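Local coordinates for protein lipolytic enzyme (Clostridium thermocellum, PDB 2VPT) that probably removes acetyl groups from xylan, acting as the catalytic domain of a cellulosomal family 3 carbohydrate esterase, at residues L79-G93 with I114-Y128. Sequence-based numbering, arbitrary orientation.
Sequences LNTHNPDVVFLWIGG and IFTVKPNVTLFVADY
Five backbone hydrogen bonds join residues 85-89 to strand 122-126, from Thr122 N to Asp85 O (3.1 Å) through to Ala126 N to Leu89 O (3.0 Å). The strand axes diverge by just 13°, and the intervening chain is mostly helix 93-99 and helix 104-117, which makes this a parallel beta-alpha-beta crossover in the core of the SGNH-hydrolase fold. Apolar contacts cover both faces. On one, Leu123 CD1 lies 3.6 Å from Val87 CG1, the two side chains running side by side, while Leu89 CD2 reaches Ile114 CD1 of the crossover helix. On the other, packed against helix 181-203, Val86 CG1 meets the Phe124 ring edge at CD2 (3.7 Å). Aromatic groups meet just past the strands' C-terminal ends: the indole edge of Trp90 points at the face of Tyr128, NE1 standing 3.1 Å above the ring centre, and Ala126 CB makes a CH-pi contact over the indole's five-membered ring. Tyr128 OH accepts a hydrogen bond from Gly93 N (3.0 Å) and is also hydrogen-bonded to Asp13 OD2; Tyr128 lies near, without touching, Ser14, His178 and Asp175, probably the catalytic triad. At the opposite end, Lys118 bends at chi2 (-65°) and its NZ donates a hydrogen bond to Asn83 OD1 (3.0 Å), approaching 56° out of the carbonyl plane; a water links the same NZ to Asn80 O.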
loop_
_atom_site.group_PDB
_atom_site.type_symbol
_atom_site.label_atom_id
_atom_site.label_comp_id
_atom_site.label_asym_id
_atom_site.label_seq_id
_atom_site.Cartn_x
_atom_site.Cartn_y
_atom_site.Cartn_z
ATOM N N LEU A 79 -2.698 15.650 -11.200
ATOM C CA LEU A 79 -1.901 16.849 -11.430
ATOM C C LEU A 79 -2.615 18.108 -10.966
ATOM O O LEU A 79 -2.002 18.983 -10.364
ATOM C CB LEU A 79 -1.558 16.965 -12.918
ATOM C CG LEU A 79 -0.539 15.935 -13.424
ATOM C CD1 LEU A 79 -0.499 15.899 -14.958
ATOM C CD2 LEU A 79 0.833 16.246 -12.878
ATOM N N ASN A 80 -3.900 18.216 -11.278
ATOM C CA ASN A 80 -4.651 19.405 -10.878
ATOM C C ASN A 80 -4.852 19.460 -9.365
ATOM O O ASN A 80 -4.797 20.533 -8.766
ATOM C CB ASN A 80 -5.986 19.477 -11.623
ATOM C CG ASN A 80 -5.821 19.899 -13.084
ATOM O OD1 ASN A 80 -6.569 19.449 -13.961
ATOM N ND2 ASN A 80 -4.840 20.757 -13.349
ATOM N N THR A 81 -5.057 18.305 -8.735
ATOM C CA THR A 81 -5.261 18.241 -7.297
ATOM C C THR A 81 -3.993 18.583 -6.522
ATOM O O THR A 81 -4.030 19.353 -5.561
ATOM C CB THR A 81 -5.751 16.846 -6.879
ATOM O OG1 THR A 81 -7.047 16.609 -7.446
ATOM C CG2 THR A 81 -5.837 16.715 -5.363
ATOM N N HIS A 82 -2.859 18.041 -6.956
ATOM C CA HIS A 82 -1.624 18.130 -6.164
ATOM C C HIS A 82 -0.623 19.161 -6.665
ATOM O O HIS A 82 0.284 19.538 -5.927
ATOM C CB HIS A 82 -0.978 16.750 -6.059
ATOM C CG HIS A 82 -1.855 15.751 -5.380
ATOM N ND1 HIS A 82 -2.147 15.819 -4.035
ATOM C CD2 HIS A 82 -2.546 14.696 -5.867
ATOM C CE1 HIS A 82 -2.963 14.830 -3.720
ATOM N NE2 HIS A 82 -3.228 14.138 -4.814
ATOM N N ASN A 83 -0.794 19.604 -7.907
ATOM C CA ASN A 83 0.039 20.649 -8.510
ATOM C C ASN A 83 1.535 20.486 -8.220
ATOM O O ASN A 83 2.191 21.385 -7.713
ATOM C CB ASN A 83 -0.461 22.045 -8.099
ATOM C CG ASN A 83 0.115 23.147 -8.957
ATOM O OD1 ASN A 83 0.382 22.961 -10.145
ATOM N ND2 ASN A 83 0.313 24.311 -8.351
ATOM N N PRO A 84 2.097 19.333 -8.580
ATOM C CA PRO A 84 3.501 19.110 -8.292
ATOM C C PRO A 84 4.427 19.967 -9.150
ATOM O O PRO A 84 4.081 20.322 -10.273
ATOM C CB PRO A 84 3.692 17.644 -8.669
ATOM C CG PRO A 84 2.666 17.405 -9.712
ATOM C CD PRO A 84 1.495 18.201 -9.300
ATOM N N ASP A 85 5.605 20.252 -8.622
ATOM C CA ASP A 85 6.674 20.896 -9.391
ATOM C C ASP A 85 7.398 19.888 -10.284
ATOM O O ASP A 85 7.872 20.220 -11.370
ATOM C CB ASP A 85 7.665 21.560 -8.438
ATOM C CG ASP A 85 7.009 22.584 -7.552
ATOM O OD1 ASP A 85 6.403 23.520 -8.108
ATOM O OD2 ASP A 85 7.078 22.448 -6.316
ATOM N N VAL A 86 7.458 18.639 -9.825
ATOM C CA VAL A 86 8.223 17.580 -10.453
ATOM C C VAL A 86 7.382 16.308 -10.387
ATOM O O VAL A 86 6.695 16.056 -9.385
ATOM C CB VAL A 86 9.549 17.333 -9.686
ATOM C CG1 VAL A 86 10.355 16.195 -10.286
ATOM C CG2 VAL A 86 10.411 18.604 -9.647
ATOM N N VAL A 87 7.434 15.517 -11.457
ATOM C CA VAL A 87 6.824 14.202 -11.504
ATOM C C VAL A 87 7.920 13.175 -11.733
ATOM O O VAL A 87 8.759 13.351 -12.616
ATOM C CB VAL A 87 5.759 14.113 -12.629
ATOM C CG1 VAL A 87 5.275 12.675 -12.827
ATOM C CG2 VAL A 87 4.621 15.048 -12.317
ATOM N N PHE A 88 7.905 12.106 -10.935
ATOM C CA PHE A 88 8.770 10.960 -11.104
ATOM C C PHE A 88 7.901 9.855 -11.687
ATOM O O PHE A 88 7.128 9.225 -10.957
ATOM C CB PHE A 88 9.337 10.465 -9.766
ATOM C CG PHE A 88 10.391 11.334 -9.126
ATOM C CD1 PHE A 88 11.054 12.348 -9.793
ATOM C CD2 PHE A 88 10.746 11.071 -7.809
ATOM C CE1 PHE A 88 12.053 13.086 -9.142
ATOM C CE2 PHE A 88 11.737 11.810 -7.163
ATOM C CZ PHE A 88 12.386 12.802 -7.840
ATOM N N LEU A 89 8.012 9.614 -12.989
ATOM C CA LEU A 89 7.146 8.650 -13.673
ATOM C C LEU A 89 7.894 7.339 -13.911
ATOM O O LEU A 89 8.974 7.318 -14.491
ATOM C CB LEU A 89 6.665 9.256 -15.001
ATOM C CG LEU A 89 5.724 8.384 -15.829
ATOM C CD1 LEU A 89 4.411 8.157 -15.096
ATOM C CD2 LEU A 89 5.473 8.998 -17.188
ATOM N N TRP A 90 7.303 6.240 -13.478
ATOM C CA TRP A 90 7.904 4.925 -13.615
ATOM C C TRP A 90 6.775 3.961 -13.934
ATOM O O TRP A 90 6.058 3.497 -13.037
ATOM C CB TRP A 90 8.660 4.552 -12.328
ATOM C CG TRP A 90 9.437 3.282 -12.415
ATOM C CD1 TRP A 90 9.693 2.546 -13.536
ATOM C CD2 TRP A 90 10.067 2.588 -11.335
ATOM N NE1 TRP A 90 10.421 1.434 -13.216
ATOM C CE2 TRP A 90 10.686 1.447 -11.871
ATOM C CE3 TRP A 90 10.177 2.825 -9.965
ATOM C CZ2 TRP A 90 11.389 0.551 -11.085
ATOM C CZ3 TRP A 90 10.889 1.930 -9.195
ATOM C CH2 TRP A 90 11.482 0.815 -9.751
ATOM N N ILE A 91 6.605 3.663 -15.227
ATOM C CA ILE A 91 5.391 2.983 -15.674
ATOM C C ILE A 91 5.615 2.223 -16.975
ATOM O O ILE A 91 6.525 2.537 -17.749
ATOM C CB ILE A 91 4.266 4.031 -15.832
ATOM C CG1 ILE A 91 2.861 3.417 -15.794
ATOM C CG2 ILE A 91 4.480 4.889 -17.060
ATOM C CD1 ILE A 91 2.456 2.829 -14.451
ATOM N N GLY A 92 4.800 1.189 -17.182
ATOM C CA GLY A 92 4.747 0.451 -18.453
ATOM C C GLY A 92 5.113 -1.004 -18.355
ATOM O O GLY A 92 4.874 -1.768 -19.289
ATOM N N GLY A 93 5.667 -1.427 -17.229
ATOM C CA GLY A 93 5.994 -2.815 -17.039
ATOM C C GLY A 93 4.758 -3.693 -17.105
ATOM O O GLY A 93 4.812 -4.807 -17.624
ATOM N N ILE A 114 1.005 14.869 -19.867
ATOM C CA ILE A 114 1.457 15.525 -18.644
ATOM C C ILE A 114 1.810 16.995 -18.897
ATOM O O ILE A 114 1.379 17.867 -18.154
ATOM C CB ILE A 114 2.643 14.748 -18.005
ATOM C CG1 ILE A 114 2.140 13.410 -17.437
ATOM C CG2 ILE A 114 3.345 15.594 -16.926
ATOM C CD1 ILE A 114 3.207 12.389 -17.150
ATOM N N PHE A 115 2.590 17.267 -19.937
ATOM C CA PHE A 115 2.962 18.658 -20.252
ATOM C C PHE A 115 1.791 19.501 -20.759
ATOM O O PHE A 115 1.785 20.719 -20.590
ATOM C CB PHE A 115 4.098 18.688 -21.269
ATOM C CG PHE A 115 5.434 18.266 -20.716
ATOM C CD1 PHE A 115 6.074 19.028 -19.746
ATOM C CD2 PHE A 115 6.069 17.133 -21.184
ATOM C CE1 PHE A 115 7.301 18.645 -19.255
ATOM C CE2 PHE A 115 7.294 16.754 -20.697
ATOM C CZ PHE A 115 7.911 17.516 -19.728
ATOM N N THR A 116 0.805 18.862 -21.377
ATOM C CA THR A 116 -0.402 19.569 -21.818
ATOM C C THR A 116 -1.151 20.128 -20.609
ATOM O O THR A 116 -1.569 21.280 -20.607
ATOM C CB THR A 116 -1.311 18.659 -22.676
ATOM O OG1 THR A 116 -0.594 18.229 -23.840
ATOM C CG2 THR A 116 -2.582 19.389 -23.100
ATOM N N VAL A 117 -1.280 19.321 -19.553
ATOM C CA VAL A 117 -1.977 19.728 -18.344
ATOM C C VAL A 117 -1.142 20.654 -17.461
ATOM O O VAL A 117 -1.673 21.602 -16.882
ATOM C CB VAL A 117 -2.399 18.492 -17.514
ATOM C CG1 VAL A 117 -3.042 18.924 -16.194
ATOM C CG2 VAL A 117 -3.336 17.598 -18.324
ATOM N N LYS A 118 0.158 20.376 -17.349
ATOM C CA LYS A 118 1.075 21.182 -16.527
ATOM C C LYS A 118 2.333 21.558 -17.312
ATOM O O LYS A 118 3.384 20.947 -17.178
ATOM C CB LYS A 118 1.417 20.437 -15.229
ATOM C CG LYS A 118 0.219 20.276 -14.292
ATOM C CD LYS A 118 -0.305 21.619 -13.769
ATOM C CE LYS A 118 -1.363 21.451 -12.696
ATOM N NZ LYS A 118 -1.836 22.765 -12.188
ATOM N N PRO A 119 2.216 22.590 -18.179
ATOM C CA PRO A 119 3.314 22.963 -19.073
ATOM C C PRO A 119 4.644 23.287 -18.408
ATOM O O PRO A 119 5.689 23.116 -19.048
ATOM C CB PRO A 119 2.780 24.209 -19.787
ATOM C CG PRO A 119 1.352 24.158 -19.654
ATOM C CD PRO A 119 1.014 23.403 -18.409
ATOM N N ASN A 120 4.612 23.723 -17.145
ATOM C CA ASN A 120 5.823 24.130 -16.436
ATOM C C ASN A 120 6.440 23.051 -15.549
ATOM O O ASN A 120 7.433 23.298 -14.853
ATOM C CB ASN A 120 5.548 25.391 -15.617
ATOM C CG ASN A 120 5.275 26.601 -16.498
ATOM O OD1 ASN A 120 5.838 26.724 -17.581
ATOM N ND2 ASN A 120 4.406 27.478 -16.039
ATOM N N VAL A 121 5.865 21.853 -15.582
ATOM C CA VAL A 121 6.355 20.767 -14.749
ATOM C C VAL A 121 7.703 20.259 -15.262
ATOM O O VAL A 121 8.045 20.403 -16.435
ATOM C CB VAL A 121 5.319 19.620 -14.672
ATOM C CG1 VAL A 121 5.392 18.701 -15.900
ATOM C CG2 VAL A 121 5.512 18.814 -13.391
ATOM N N THR A 122 8.485 19.687 -14.359
ATOM C CA THR A 122 9.685 18.954 -14.705
ATOM C C THR A 122 9.371 17.473 -14.548
ATOM O O THR A 122 8.845 17.049 -13.513
ATOM C CB THR A 122 10.863 19.374 -13.825
ATOM O OG1 THR A 122 11.184 20.742 -14.119
ATOM C CG2 THR A 122 12.096 18.504 -14.050
ATOM N N LEU A 123 9.694 16.695 -15.573
ATOM C CA LEU A 123 9.328 15.278 -15.630
ATOM C C LEU A 123 10.554 14.389 -15.747
ATOM O O LEU A 123 11.428 14.614 -16.580
ATOM C CB LEU A 123 8.388 15.034 -16.822
ATOM C CG LEU A 123 7.904 13.598 -17.063
ATOM C CD1 LEU A 123 7.041 13.050 -15.921
ATOM C CD2 LEU A 123 7.116 13.504 -18.382
ATOM N N PHE A 124 10.622 13.388 -14.885
ATOM C CA PHE A 124 11.609 12.322 -14.949
ATOM C C PHE A 124 10.901 11.036 -15.309
ATOM O O PHE A 124 9.853 10.727 -14.751
ATOM C CB PHE A 124 12.320 12.172 -13.603
ATOM C CG PHE A 124 13.197 13.335 -13.258
ATOM C CD1 PHE A 124 14.487 13.379 -13.718
ATOM C CD2 PHE A 124 12.723 14.406 -12.523
ATOM C CE1 PHE A 124 15.312 14.443 -13.429
ATOM C CE2 PHE A 124 13.551 15.487 -12.234
ATOM C CZ PHE A 124 14.847 15.493 -12.689
ATOM N N VAL A 125 11.479 10.302 -16.256
ATOM C CA VAL A 125 10.930 9.038 -16.740
ATOM C C VAL A 125 11.970 7.952 -16.534
ATOM O O VAL A 125 13.086 8.065 -17.051
ATOM C CB VAL A 125 10.542 9.129 -18.222
ATOM C CG1 VAL A 125 10.016 7.773 -18.713
ATOM C CG2 VAL A 125 9.485 10.233 -18.420
ATOM N N ALA A 126 11.599 6.902 -15.801
ATOM C CA ALA A 126 12.489 5.791 -15.481
ATOM C C ALA A 126 12.245 4.539 -16.321
ATOM O O ALA A 126 11.110 4.247 -16.705
ATOM C CB ALA A 126 12.352 5.425 -14.012
ATOM N N ASP A 127 13.317 3.795 -16.585
ATOM C CA ASP A 127 13.188 2.395 -16.976
ATOM C C ASP A 127 13.235 1.475 -15.741
ATOM O O ASP A 127 13.204 1.975 -14.606
ATOM C CB ASP A 127 14.174 2.017 -18.099
ATOM C CG ASP A 127 15.612 1.927 -17.661
ATOM O OD1 ASP A 127 15.933 2.239 -16.500
ATOM O OD2 ASP A 127 16.438 1.517 -18.518
ATOM N N TYR A 128 13.258 0.161 -15.938
ATOM C CA TYR A 128 13.170 -0.813 -14.857
ATOM C C TYR A 128 14.491 -1.515 -14.586
ATOM O O TYR A 128 15.328 -1.695 -15.468
ATOM C CB TYR A 128 12.101 -1.873 -15.184
ATOM C CG TYR A 128 10.686 -1.363 -15.105
ATOM C CD1 TYR A 128 9.884 -1.687 -14.036
ATOM C CD2 TYR A 128 10.140 -0.560 -16.111
ATOM C CE1 TYR A 128 8.573 -1.233 -13.958
ATOM C CE2 TYR A 128 8.844 -0.098 -16.029
ATOM C CZ TYR A 128 8.068 -0.424 -14.938
ATOM O OH TYR A 128 6.758 0.031 -14.872
HETATM O O HOH W 1 -3.400 22.702 -9.917
HETATM O O HOH W 2 -3.980 22.316 -15.478
HETATM O O HOH W 3 8.938 22.632 -12.129
HETATM O O HOH W 4 8.428 4.846 -17.145
#